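Local coordinates for putative (Helicobacter pylori, PDB 4O8S), which belongs to the nucleotidyltransferase superfamily, is related to the AbiEii toxins of type IV toxin-antitoxin systems, and probably transfers a nucleotide to an acceptor, at residues F155-Y160 and G210-L215; D167-L172 and Q214-K219; K181-Y186 and E204-L209. All coordinates share one frame; numbering follows the deposited sequence.

Contact 1: residues F155-Y160 and G210-L215; sequences FLAKHY and GVMAQL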
ATOM      1  N   PHE A 155       3.329  10.965  -0.260  1.00 27.47           N
ATOM      2  CA  PHE A 155       3.234  10.721   1.175  1.00 26.93           C
ATOM      3  C   PHE A 155       4.525  10.107   1.702  1.00 30.13           C
ATOM      4  O   PHE A 155       5.025  10.478   2.786  1.00 29.65           O
ATOM      5  CB  PHE A 155       2.079   9.754   1.456  1.00 27.86           C
ATOM      6  CG  PHE A 155       2.066   9.214   2.861  1.00 25.59           C
ATOM      7  CD1 PHE A 155       1.496   9.953   3.900  1.00 25.75           C
ATOM      8  CD2 PHE A 155       2.634   7.972   3.155  1.00 24.95           C
ATOM      9  CE1 PHE A 155       1.495   9.475   5.195  1.00 27.92           C
ATOM     10  CE2 PHE A 155       2.644   7.484   4.466  1.00 25.95           C
ATOM     11  CZ  PHE A 155       2.065   8.232   5.491  1.00 24.13           C
ATOM     12  N   LEU A 156       5.048   9.138   0.953  1.00 25.88           N
ATOM     13  CA  LEU A 156       6.271   8.446   1.347  1.00 28.45           C
ATOM     14  C   LEU A 156       7.491   9.374   1.317  1.00 28.80           C
ATOM     15  O   LEU A 156       8.276   9.389   2.256  1.00 26.97           O
ATOM     16  CB  LEU A 156       6.498   7.225   0.444  1.00 27.55           C
ATOM     17  CG  LEU A 156       5.540   6.070   0.811  1.00 27.82           C
ATOM     18  CD1 LEU A 156       5.476   5.055  -0.302  1.00 23.55           C
ATOM     19  CD2 LEU A 156       5.987   5.385   2.108  1.00 26.35           C
ATOM     20  N   ALA A 157       7.656  10.139   0.242  1.00 23.34           N
ATOM     21  CA  ALA A 157       8.777  11.071   0.149  1.00 28.71           C
ATOM     22  C   ALA A 157       8.696  12.139   1.241  1.00 32.30           C
ATOM     23  O   ALA A 157       9.722  12.578   1.783  1.00 35.62           O
ATOM     24  CB  ALA A 157       8.805  11.727  -1.236  1.00 27.19           C
ATOM     25  N   LYS A 158       7.478  12.553   1.571  1.00 34.17           N
ATOM     26  CA  LYS A 158       7.286  13.624   2.544  1.00 36.59           C
ATOM     27  C   LYS A 158       7.512  13.161   3.983  1.00 38.23           C
ATOM     28  O   LYS A 158       8.114  13.881   4.785  1.00 37.22           O
ATOM     29  CB  LYS A 158       5.873  14.210   2.408  1.00 35.87           C
ATOM     30  CG  LYS A 158       5.642  15.526   3.180  1.00 41.00           C
ATOM     31  CD  LYS A 158       4.185  15.989   3.046  1.00 45.04           C
ATOM     32  CE  LYS A 158       3.951  17.341   3.722  1.00 54.03           C
ATOM     33  NZ  LYS A 158       4.067  18.481   2.757  1.00 56.49           N
ATOM     34  N   HIS A 159       7.016  11.972   4.325  1.00 29.12           N
ATOM     35  CA  HIS A 159       7.033  11.543   5.720  1.00 31.36           C
ATOM     36  C   HIS A 159       8.016  10.420   6.020  1.00 33.46           C
ATOM     37  O   HIS A 159       8.312  10.141   7.192  1.00 30.80           O
ATOM     38  CB  HIS A 159       5.634  11.126   6.162  1.00 30.27           C
ATOM     39  CG  HIS A 159       4.619  12.214   6.028  1.00 35.44           C
ATOM     40  ND1 HIS A 159       4.528  13.261   6.922  1.00 37.66           N
ATOM     41  CD2 HIS A 159       3.656  12.429   5.097  1.00 33.17           C
ATOM     42  CE1 HIS A 159       3.543  14.065   6.557  1.00 41.10           C
ATOM     43  NE2 HIS A 159       3.001  13.585   5.450  1.00 39.63           N
ATOM     44  N   TYR A 160       8.520   9.762   4.982  1.00 31.36           N
ATOM     45  CA  TYR A 160       9.433   8.649   5.233  1.00 32.34           C
ATOM     46  C   TYR A 160      10.691   8.737   4.388  1.00 33.65           C
ATOM     47  O   TYR A 160      11.196   7.717   3.907  1.00 33.30           O
ATOM     48  CB  TYR A 160       8.723   7.315   4.992  1.00 30.38           C
ATOM     49  CG  TYR A 160       7.661   7.021   6.015  1.00 29.49           C
ATOM     50  CD1 TYR A 160       7.983   6.399   7.213  1.00 31.74           C
ATOM     51  CD2 TYR A 160       6.336   7.367   5.790  1.00 26.81           C
ATOM     52  CE1 TYR A 160       7.011   6.126   8.164  1.00 30.58           C
ATOM     53  CE2 TYR A 160       5.355   7.096   6.737  1.00 26.93           C
ATOM     54  CZ  TYR A 160       5.706   6.482   7.923  1.00 26.63           C
ATOM     55  OH  TYR A 160       4.745   6.199   8.877  1.00 28.01           O
ATOM     56  N   GLY A 210       8.133  16.295  -7.241  1.00 36.02           N
ATOM     57  CA  GLY A 210       9.284  16.471  -8.115  1.00 37.18           C
ATOM     58  C   GLY A 210      10.449  17.132  -7.397  1.00 41.76           C
ATOM     59  O   GLY A 210      11.615  16.704  -7.509  1.00 40.68           O
ATOM     60  N   VAL A 211      10.131  18.164  -6.622  1.00 39.13           N
ATOM     61  CA  VAL A 211      11.162  18.893  -5.889  1.00 40.40           C
ATOM     62  C   VAL A 211      11.732  18.086  -4.723  1.00 39.31           C
ATOM     63  O   VAL A 211      12.952  18.053  -4.539  1.00 41.67           O
ATOM     64  CB  VAL A 211      10.640  20.266  -5.413  1.00 41.95           C
ATOM     65  CG1 VAL A 211      11.667  20.966  -4.538  1.00 40.20           C
ATOM     66  CG2 VAL A 211      10.289  21.126  -6.620  1.00 41.98           C
HETATM   67  N   MSE A 212      10.871  17.438  -3.935  1.00 41.00           N
HETATM   68  CA  MSE A 212      11.346  16.595  -2.827  1.00 40.73           C
HETATM   69  C   MSE A 212      12.262  15.490  -3.319  1.00 38.26           C
HETATM   70  O   MSE A 212      13.255  15.158  -2.666  1.00 38.06           O
HETATM   71  CB  MSE A 212      10.181  15.960  -2.061  1.00 38.03           C
HETATM   72  CG  MSE A 212       9.340  16.956  -1.268  1.00 41.15           C
HETATM   73 SE   MSE A 212       7.987  16.062  -0.120  1.00 40.49          SE
HETATM   74  CE  MSE A 212       6.926  15.323  -1.540  1.00 37.00           C
ATOM     75  N   ALA A 213      11.925  14.912  -4.471  1.00 36.13           N
ATOM     76  CA  ALA A 213      12.720  13.819  -5.010  1.00 36.61           C
ATOM     77  C   ALA A 213      14.115  14.326  -5.358  1.00 39.27           C
ATOM     78  O   ALA A 213      15.094  13.600  -5.205  1.00 36.93           O
ATOM     79  CB  ALA A 213      12.048  13.222  -6.218  1.00 34.73           C
ATOM     80  N   GLN A 214      14.200  15.572  -5.822  1.00 47.81           N
ATOM     81  CA  GLN A 214      15.486  16.191  -6.107  1.00 48.85           C
ATOM     82  C   GLN A 214      16.303  16.294  -4.840  1.00 48.22           C
ATOM     83  O   GLN A 214      17.472  15.898  -4.815  1.00 50.92           O
ATOM     84  CB  GLN A 214      15.300  17.597  -6.684  1.00 51.54           C
ATOM     85  CG  GLN A 214      14.715  17.637  -8.077  1.00 54.38           C
ATOM     86  CD  GLN A 214      14.969  18.966  -8.764  1.00 67.81           C
ATOM     87  OE1 GLN A 214      15.464  19.919  -8.145  1.00 65.38           O
ATOM     88  NE2 GLN A 214      14.643  19.037 -10.052  1.00 69.32           N
ATOM     89  N   LEU A 215      15.679  16.834  -3.793  1.00 41.09           N
ATOM     90  CA  LEU A 215      16.349  17.053  -2.512  1.00 44.54           C
ATOM     91  C   LEU A 215      16.861  15.759  -1.918  1.00 44.46           C
ATOM     92  O   LEU A 215      18.022  15.674  -1.496  1.00 44.50           O
ATOM     93  CB  LEU A 215      15.402  17.699  -1.500  1.00 41.24           C
ATOM     94  CG  LEU A 215      15.498  19.213  -1.306  1.00 50.53           C
ATOM     95  CD1 LEU A 215      14.961  19.909  -2.526  1.00 47.56           C
ATOM     96  CD2 LEU A 215      14.743  19.659  -0.060  1.00 50.97           C
TER
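Ala157 and Met212 mark the nearest point of the two backbones, their CA atoms 6.8 Å apart where the last turn of helix 147-159 meets the long helix 202-231. Met212, modelled as selenomethionine, carries the contact, and it bridges the gap largely by its own length. CG is anti to the carbonyl carbon and SE, in the place of the sulfur SD, continues the extended chain, which then bends at its last torsion (chi3 -66°) to bring the terminal methyl round to Ala157. The selenium lies against the root of Lys158, with SE of Met212 3.7 Å from CA of Lys158 and 3.8 Å from its CB. The methyl group is the second point of touch: CE of Met212 is 4.1 Å from CB of Ala157. The end of the methionine therefore divides its contacts, SE taking Lys158 and CE taking Ala157, and the interaction is entirely van der Waals between the segments.

Lys158 uses only the start of its side chain here. With CG anti to the backbone N (chi1 -168°), its methylenes run out extended past Met212, and NZ ends in a salt bridge with Glu208, one turn earlier on helix 202-231. The same helix is therefore held by an apolar touch near the lysine backbone and by a charge pair at the tip. Ala157 has further apolar neighbours in Leu172, Leu209 and Ile216, whereas Phe155 packs behind on a loop. The arrangement is helix-to-helix packing, with a small alanine facing the long selenoether chain of Met212, in the helical part of this nucleotidyltransferase-superfamily protein that follows its strands.

Contact 2: residues D167-L172 and Q214-K219; sequences DLASRL and QLIHKK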
ATOM      1  N   ASP A 167      19.094   4.360  -5.185  1.00 47.09           N
ATOM      2  CA  ASP A 167      18.371   3.745  -6.281  1.00 46.14           C
ATOM      3  C   ASP A 167      16.900   4.160  -6.275  1.00 45.95           C
ATOM      4  O   ASP A 167      16.347   4.536  -7.309  1.00 45.60           O
ATOM      5  CB  ASP A 167      18.505   2.217  -6.228  1.00 48.20           C
ATOM      6  CG  ASP A 167      17.606   1.516  -7.246  1.00 57.32           C
ATOM      7  OD1 ASP A 167      18.000   1.449  -8.438  1.00 58.64           O
ATOM      8  OD2 ASP A 167      16.503   1.039  -6.854  1.00 54.68           O
ATOM      9  N   LEU A 168      16.262   4.087  -5.109  1.00 39.63           N
ATOM     10  CA  LEU A 168      14.852   4.471  -4.993  1.00 37.10           C
ATOM     11  C   LEU A 168      14.673   5.958  -5.297  1.00 37.22           C
ATOM     12  O   LEU A 168      13.749   6.341  -6.023  1.00 35.62           O
ATOM     13  CB  LEU A 168      14.325   4.157  -3.589  1.00 34.24           C
ATOM     14  CG  LEU A 168      14.267   2.680  -3.203  1.00 37.21           C
ATOM     15  CD1 LEU A 168      13.822   2.537  -1.758  1.00 37.66           C
ATOM     16  CD2 LEU A 168      13.321   1.923  -4.131  1.00 33.17           C
ATOM     17  N   ALA A 169      15.558   6.786  -4.732  1.00 38.66           N
ATOM     18  CA  ALA A 169      15.512   8.231  -4.941  1.00 40.67           C
ATOM     19  C   ALA A 169      15.708   8.571  -6.407  1.00 42.98           C
ATOM     20  O   ALA A 169      15.003   9.430  -6.962  1.00 39.68           O
ATOM     21  CB  ALA A 169      16.563   8.937  -4.096  1.00 40.08           C
ATOM     22  N   SER A 170      16.662   7.893  -7.040  1.00 42.86           N
ATOM     23  CA  SER A 170      16.945   8.164  -8.442  1.00 45.22           C
ATOM     24  C   SER A 170      15.727   7.862  -9.302  1.00 42.86           C
ATOM     25  O   SER A 170      15.372   8.643 -10.193  1.00 43.23           O
ATOM     26  CB  SER A 170      18.156   7.363  -8.926  1.00 48.96           C
ATOM     27  OG  SER A 170      18.377   7.602 -10.307  1.00 55.77           O
ATOM     28  N   ARG A 171      15.074   6.738  -9.019  1.00 39.97           N
ATOM     29  CA  ARG A 171      13.875   6.356  -9.756  1.00 39.99           C
ATOM     30  C   ARG A 171      12.717   7.314  -9.473  1.00 39.33           C
ATOM     31  O   ARG A 171      11.943   7.651 -10.373  1.00 41.25           O
ATOM     32  CB  ARG A 171      13.475   4.913  -9.414  1.00 42.56           C
ATOM     33  CG  ARG A 171      14.549   3.866  -9.769  1.00 43.93           C
ATOM     34  CD  ARG A 171      14.346   2.556  -8.993  1.00 42.45           C
ATOM     35  NE  ARG A 171      13.107   1.870  -9.371  1.00 39.66           N
ATOM     36  CZ  ARG A 171      12.537   0.900  -8.653  1.00 41.44           C
ATOM     37  NH1 ARG A 171      13.089   0.496  -7.511  1.00 40.44           N
ATOM     38  NH2 ARG A 171      11.409   0.334  -9.072  1.00 39.72           N
ATOM     39  N   LEU A 172      12.600   7.756  -8.222  1.00 35.84           N
ATOM     40  CA  LEU A 172      11.520   8.664  -7.841  1.00 37.54           C
ATOM     41  C   LEU A 172      11.692   9.993  -8.565  1.00 39.00           C
ATOM     42  O   LEU A 172      10.717  10.560  -9.062  1.00 36.15           O
ATOM     43  CB  LEU A 172      11.518   8.897  -6.335  1.00 33.96           C
ATOM     44  CG  LEU A 172      10.422   9.828  -5.808  1.00 34.95           C
ATOM     45  CD1 LEU A 172       9.058   9.148  -5.864  1.00 35.21           C
ATOM     46  CD2 LEU A 172      10.751  10.280  -4.392  1.00 32.80           C
ATOM     47  N   GLN A 214      14.200  15.572  -5.822  1.00 47.81           N
ATOM     48  CA  GLN A 214      15.486  16.191  -6.107  1.00 48.85           C
ATOM     49  C   GLN A 214      16.303  16.294  -4.840  1.00 48.22           C
ATOM     50  O   GLN A 214      17.472  15.898  -4.815  1.00 50.92           O
ATOM     51  CB  GLN A 214      15.300  17.597  -6.684  1.00 51.54           C
ATOM     52  CG  GLN A 214      14.715  17.637  -8.077  1.00 54.38           C
ATOM     53  CD  GLN A 214      14.969  18.966  -8.764  1.00 67.81           C
ATOM     54  OE1 GLN A 214      15.464  19.919  -8.145  1.00 65.38           O
ATOM     55  NE2 GLN A 214      14.643  19.037 -10.052  1.00 69.32           N
ATOM     56  N   LEU A 215      15.679  16.834  -3.793  1.00 41.09           N
ATOM     57  CA  LEU A 215      16.349  17.053  -2.512  1.00 44.54           C
ATOM     58  C   LEU A 215      16.861  15.759  -1.918  1.00 44.46           C
ATOM     59  O   LEU A 215      18.022  15.674  -1.496  1.00 44.50           O
ATOM     60  CB  LEU A 215      15.402  17.699  -1.500  1.00 41.24           C
ATOM     61  CG  LEU A 215      15.498  19.213  -1.306  1.00 50.53           C
ATOM     62  CD1 LEU A 215      14.961  19.909  -2.526  1.00 47.56           C
ATOM     63  CD2 LEU A 215      14.743  19.659  -0.060  1.00 50.97           C
ATOM     64  N   ILE A 216      15.974  14.765  -1.858  1.00 39.03           N
ATOM     65  CA  ILE A 216      16.312  13.464  -1.283  1.00 40.18           C
ATOM     66  C   ILE A 216      17.497  12.875  -2.042  1.00 39.45           C
ATOM     67  O   ILE A 216      18.484  12.456  -1.443  1.00 40.98           O
ATOM     68  CB  ILE A 216      15.086  12.509  -1.312  1.00 40.35           C
ATOM     69  CG1 ILE A 216      13.994  13.051  -0.380  1.00 37.28           C
ATOM     70  CG2 ILE A 216      15.484  11.084  -0.905  1.00 36.73           C
ATOM     71  CD1 ILE A 216      12.597  12.469  -0.613  1.00 33.47           C
ATOM     72  N   HIS A 217      17.411  12.875  -3.365  1.00 46.11           N
ATOM     73  CA  HIS A 217      18.501  12.367  -4.171  1.00 51.03           C
ATOM     74  C   HIS A 217      19.802  13.158  -3.946  1.00 54.25           C
ATOM     75  O   HIS A 217      20.888  12.584  -3.914  1.00 54.42           O
ATOM     76  CB  HIS A 217      18.111  12.376  -5.645  1.00 52.48           C
ATOM     77  CG  HIS A 217      19.158  11.791  -6.539  1.00 59.15           C
ATOM     78  ND1 HIS A 217      19.942  12.564  -7.368  1.00 60.37           N
ATOM     79  CD2 HIS A 217      19.563  10.511  -6.718  1.00 59.22           C
ATOM     80  CE1 HIS A 217      20.779  11.782  -8.028  1.00 63.51           C
ATOM     81  NE2 HIS A 217      20.573  10.532  -7.651  1.00 62.80           N
ATOM     82  N   LYS A 218      19.677  14.469  -3.767  1.00 53.83           N
ATOM     83  CA  LYS A 218      20.829  15.347  -3.571  1.00 53.54           C
ATOM     84  C   LYS A 218      21.508  15.067  -2.246  1.00 53.84           C
ATOM     85  O   LYS A 218      22.731  14.911  -2.186  1.00 56.05           O
ATOM     86  CB  LYS A 218      20.392  16.817  -3.632  1.00 56.96           C
ATOM     87  CG  LYS A 218      21.507  17.842  -3.399  1.00 61.86           C
ATOM     88  CD  LYS A 218      20.953  19.270  -3.525  1.00 67.01           C
ATOM     89  CE  LYS A 218      22.022  20.340  -3.281  1.00 74.87           C
ATOM     90  NZ  LYS A 218      21.478  21.739  -3.369  1.00 71.31           N
ATOM     91  N   LYS A 219      20.719  15.025  -1.179  1.00 39.76           N
ATOM     92  CA  LYS A 219      21.245  14.685   0.133  1.00 44.57           C
ATOM     93  C   LYS A 219      22.030  13.366   0.108  1.00 50.47           C
ATOM     94  O   LYS A 219      23.132  13.284   0.664  1.00 49.15           O
ATOM     95  CB  LYS A 219      20.122  14.595   1.167  1.00 46.13           C
ATOM     96  CG  LYS A 219      20.603  14.088   2.519  1.00 52.96           C
ATOM     97  CD  LYS A 219      19.448  13.693   3.448  1.00 60.63           C
ATOM     98  CE  LYS A 219      18.741  14.913   4.041  1.00 63.85           C
ATOM     99  NZ  LYS A 219      18.320  14.706   5.472  1.00 63.36           N
TER
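The imidazole of His217 has CB of Ala169 at its edge, near the ring plane, while the backbone of Ser170 approaches the ring obliquely. CD2 is the foremost ring atom, 3.9 Å from CA of Ser170, and NE2 comes only within 4.2 Å of CB of Ser170. The first torsion explains this reach: CG of His217 is anti to the backbone N (chi1 -177°), which leads the ring along the side of helix 166-176. Elsewhere on that helix the histidine side chain touches Leu166 and Lys173.

Beside the root of the histidine, the methyl of Ala169 faces the other helix directly. Its CB is 3.9 Å from CA of His217, and the same methyl is 4.0 Å from CG2 of Ile216. The small size of Ala169 agrees with the close backbones, since the CA atoms of Ala169 and His217 are 5.2 Å apart. The two short helical segments run roughly antiparallel, at 147° between directions, with their axes 8.7 Å apart at closest approach.

Arg171 is engaged away from this interface: it forms salt bridges with Asp167 one turn earlier and with Asp131 and Asp139 of helix 126-139, where Leu168 also packs on Ile130. Between the two segments themselves there is neither a hydrogen bond nor an ion pair, so the chemistry implies adhesion by carbon-to-carbon packing, to which the histidine contributes CA, CB and CD2, and neither ring nitrogen bonds to the other segment.

Contact 3: residues K181-Y186 and E204-L209; sequences KLVSDY and ETALEL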
ATOM      1  N   LYS A 181       3.483  16.605 -16.889  1.00 57.08           N
ATOM      2  CA  LYS A 181       3.134  15.292 -17.428  1.00 58.45           C
ATOM      3  C   LYS A 181       2.324  14.488 -16.408  1.00 54.83           C
ATOM      4  O   LYS A 181       1.348  13.810 -16.758  1.00 56.30           O
ATOM      5  CB  LYS A 181       4.404  14.525 -17.815  1.00 59.15           C
ATOM      6  CG  LYS A 181       4.167  13.150 -18.431  1.00 59.39           C
ATOM      7  CD  LYS A 181       5.482  12.366 -18.532  1.00 62.80           C
ATOM      8  CE  LYS A 181       5.253  10.948 -19.040  1.00 67.59           C
ATOM      9  NZ  LYS A 181       4.166  10.264 -18.284  1.00 67.66           N
ATOM     10  N   LEU A 182       2.729  14.573 -15.143  1.00 48.43           N
ATOM     11  CA  LEU A 182       2.014  13.883 -14.071  1.00 46.92           C
ATOM     12  C   LEU A 182       0.577  14.392 -13.976  1.00 44.43           C
ATOM     13  O   LEU A 182      -0.361  13.611 -13.829  1.00 42.17           O
ATOM     14  CB  LEU A 182       2.722  14.097 -12.733  1.00 44.46           C
ATOM     15  CG  LEU A 182       4.087  13.445 -12.513  1.00 45.87           C
ATOM     16  CD1 LEU A 182       4.653  13.881 -11.168  1.00 44.64           C
ATOM     17  CD2 LEU A 182       3.991  11.924 -12.599  1.00 42.00           C
ATOM     18  N   VAL A 183       0.405  15.709 -14.062  1.00 44.14           N
ATOM     19  CA  VAL A 183      -0.935  16.277 -14.006  1.00 45.39           C
ATOM     20  C   VAL A 183      -1.756  15.755 -15.183  1.00 44.79           C
ATOM     21  O   VAL A 183      -2.870  15.240 -14.998  1.00 41.80           O
ATOM     22  CB  VAL A 183      -0.889  17.816 -13.987  1.00 49.02           C
ATOM     23  CG1 VAL A 183      -2.287  18.389 -13.953  1.00 49.46           C
ATOM     24  CG2 VAL A 183      -0.116  18.281 -12.774  1.00 45.28           C
ATOM     25  N   SER A 184      -1.180  15.844 -16.381  1.00 54.92           N
ATOM     26  CA  SER A 184      -1.825  15.320 -17.584  1.00 54.75           C
ATOM     27  C   SER A 184      -2.175  13.843 -17.436  1.00 52.86           C
ATOM     28  O   SER A 184      -3.298  13.424 -17.743  1.00 52.81           O
ATOM     29  CB  SER A 184      -0.926  15.532 -18.808  1.00 57.99           C
ATOM     30  OG  SER A 184      -1.220  14.573 -19.812  1.00 63.61           O
ATOM     31  N   ASP A 185      -1.227  13.051 -16.944  1.00 56.14           N
ATOM     32  CA  ASP A 185      -1.475  11.619 -16.778  1.00 53.79           C
ATOM     33  C   ASP A 185      -2.568  11.274 -15.759  1.00 50.84           C
ATOM     34  O   ASP A 185      -3.310  10.308 -15.945  1.00 49.95           O
ATOM     35  CB  ASP A 185      -0.187  10.886 -16.421  1.00 53.49           C
ATOM     36  CG  ASP A 185       0.806  10.872 -17.561  1.00 62.13           C
ATOM     37  OD1 ASP A 185       0.424  11.274 -18.682  1.00 63.53           O
ATOM     38  OD2 ASP A 185       1.965  10.454 -17.334  1.00 67.51           O
ATOM     39  N   TYR A 186      -2.688  12.063 -14.693  1.00 40.61           N
ATOM     40  CA  TYR A 186      -3.528  11.638 -13.564  1.00 40.32           C
ATOM     41  C   TYR A 186      -4.810  12.414 -13.337  1.00 38.43           C
ATOM     42  O   TYR A 186      -5.656  11.974 -12.557  1.00 38.75           O
ATOM     43  CB  TYR A 186      -2.713  11.660 -12.263  1.00 38.13           C
ATOM     44  CG  TYR A 186      -1.651  10.592 -12.183  1.00 37.47           C
ATOM     45  CD1 TYR A 186      -1.995   9.243 -12.145  1.00 35.91           C
ATOM     46  CD2 TYR A 186      -0.308  10.929 -12.106  1.00 35.12           C
ATOM     47  CE1 TYR A 186      -1.018   8.254 -12.050  1.00 35.54           C
ATOM     48  CE2 TYR A 186       0.677   9.944 -12.013  1.00 37.95           C
ATOM     49  CZ  TYR A 186       0.308   8.613 -11.986  1.00 34.58           C
ATOM     50  OH  TYR A 186       1.277   7.634 -11.895  1.00 36.57           O
ATOM     51  N   GLU A 204      -0.394  20.652  -6.879  1.00 39.70           N
ATOM     52  CA  GLU A 204       0.514  20.906  -5.761  1.00 42.34           C
ATOM     53  C   GLU A 204       1.306  19.640  -5.434  1.00 40.28           C
ATOM     54  O   GLU A 204       2.531  19.690  -5.271  1.00 39.14           O
ATOM     55  CB  GLU A 204      -0.254  21.405  -4.527  1.00 43.14           C
ATOM     56  CG  GLU A 204       0.635  21.806  -3.338  1.00 52.36           C
ATOM     57  CD  GLU A 204      -0.164  22.283  -2.120  1.00 61.89           C
ATOM     58  OE1 GLU A 204      -0.721  23.406  -2.166  1.00 67.34           O
ATOM     59  OE2 GLU A 204      -0.230  21.534  -1.116  1.00 67.75           O
ATOM     60  N   THR A 205       0.609  18.509  -5.370  1.00 36.74           N
ATOM     61  CA  THR A 205       1.257  17.225  -5.095  1.00 36.99           C
ATOM     62  C   THR A 205       2.340  16.922  -6.131  1.00 33.14           C
ATOM     63  O   THR A 205       3.450  16.513  -5.782  1.00 33.75           O
ATOM     64  CB  THR A 205       0.234  16.068  -5.075  1.00 36.28           C
ATOM     65  OG1 THR A 205      -0.651  16.230  -3.957  1.00 34.76           O
ATOM     66  CG2 THR A 205       0.956  14.707  -4.975  1.00 33.40           C
ATOM     67  N   ALA A 206       2.021  17.138  -7.401  1.00 36.36           N
ATOM     68  CA  ALA A 206       2.958  16.844  -8.479  1.00 38.66           C
ATOM     69  C   ALA A 206       4.213  17.712  -8.374  1.00 42.79           C
ATOM     70  O   ALA A 206       5.342  17.214  -8.497  1.00 41.99           O
ATOM     71  CB  ALA A 206       2.285  17.050  -9.817  1.00 41.94           C
ATOM     72  N   LEU A 207       4.012  19.011  -8.158  1.00 40.13           N
ATOM     73  CA  LEU A 207       5.125  19.947  -8.015  1.00 41.95           C
ATOM     74  C   LEU A 207       5.960  19.597  -6.808  1.00 38.74           C
ATOM     75  O   LEU A 207       7.182  19.503  -6.899  1.00 38.74           O
ATOM     76  CB  LEU A 207       4.612  21.385  -7.852  1.00 43.53           C
ATOM     77  CG  LEU A 207       4.138  22.048  -9.145  1.00 53.76           C
ATOM     78  CD1 LEU A 207       3.465  23.395  -8.868  1.00 56.19           C
ATOM     79  CD2 LEU A 207       5.324  22.215 -10.089  1.00 52.64           C
ATOM     80  N   GLU A 208       5.292  19.407  -5.677  1.00 37.59           N
ATOM     81  CA  GLU A 208       5.990  19.137  -4.435  1.00 40.02           C
ATOM     82  C   GLU A 208       6.810  17.840  -4.489  1.00 41.83           C
ATOM     83  O   GLU A 208       7.942  17.798  -3.975  1.00 40.74           O
ATOM     84  CB  GLU A 208       5.018  19.129  -3.250  1.00 41.60           C
ATOM     85  CG  GLU A 208       5.753  19.003  -1.925  1.00 49.67           C
ATOM     86  CD  GLU A 208       4.850  19.155  -0.719  1.00 52.96           C
ATOM     87  OE1 GLU A 208       3.631  18.905  -0.849  1.00 43.31           O
ATOM     88  OE2 GLU A 208       5.376  19.521   0.364  1.00 57.86           O
ATOM     89  N   LEU A 209       6.258  16.793  -5.111  1.00 37.56           N
ATOM     90  CA  LEU A 209       6.989  15.525  -5.226  1.00 35.45           C
ATOM     91  C   LEU A 209       8.246  15.646  -6.083  1.00 33.15           C
ATOM     92  O   LEU A 209       9.305  15.135  -5.703  1.00 35.79           O
ATOM     93  CB  LEU A 209       6.107  14.384  -5.765  1.00 34.79           C
ATOM     94  CG  LEU A 209       6.914  13.094  -6.017  1.00 33.67           C
ATOM     95  CD1 LEU A 209       7.551  12.593  -4.716  1.00 30.42           C
ATOM     96  CD2 LEU A 209       6.082  11.993  -6.695  1.00 34.58           C
TER
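Ala206, Leu182 and Val183 account for most of the surface buried here, and the alanine methyl is their common meeting point. It projects from helix 202-231 toward helix 179-192 and is received by two neighbouring side chains of that helix. CB of Ala206 lies 4.0 Å from CG2 of Val183 and 4.2 Å from CB of Leu182. A second atom of the leucine, CD1, is also 4.2 Å from CB of Ala206, so Leu182 touches with both its root and one branch tip.

The valine's contribution depends on its rotation. CG1 is anti to the backbone N (chi1 179°), which leaves CG2 as the branch that reaches the alanine. Leu182 has the largest buried area of its own segment, and its backbone is also the nearest: its CA is 6.4 Å from CA of Ala206. All three contacts are apolar, and none is closer than normal methyl packing.

Other helices close round the pair. Leu182 continues onto Phe175 of helix 166-176, and Val183 onto Leu202 and Glu203 at the start of helix 202-231. Leu209, one turn beyond Ala206, reaches Leu150 and Ala157 of helix 147-159, so the contact joins helix 179-192 to the first turns of helix 202-231, with helices 147-159 and 166-176 alongside.

All three contacts read along one side of helix 202-231: contact 3 near its start, contact 1 just beyond, and contact 2 at the middle, sharing Gln214 and Leu215 with contact 1. Along the chain, contact 3 is nested inside the loops closed by contacts 1 and 2. Centres of contacts 1 and 2 are about 8 Å apart, those of 1 and 3 about 13 Å, and those of 2 and 3 about 17 Å. Leu172 joins them: its CD2 is 3.7 Å from CB of Ala213, and its CD1 is 3.9 Å from CD1 of Leu209. Lys158 and Glu208 add a polar tie. Each contact centre lies about 17 to 20 Å from the centre of the chain.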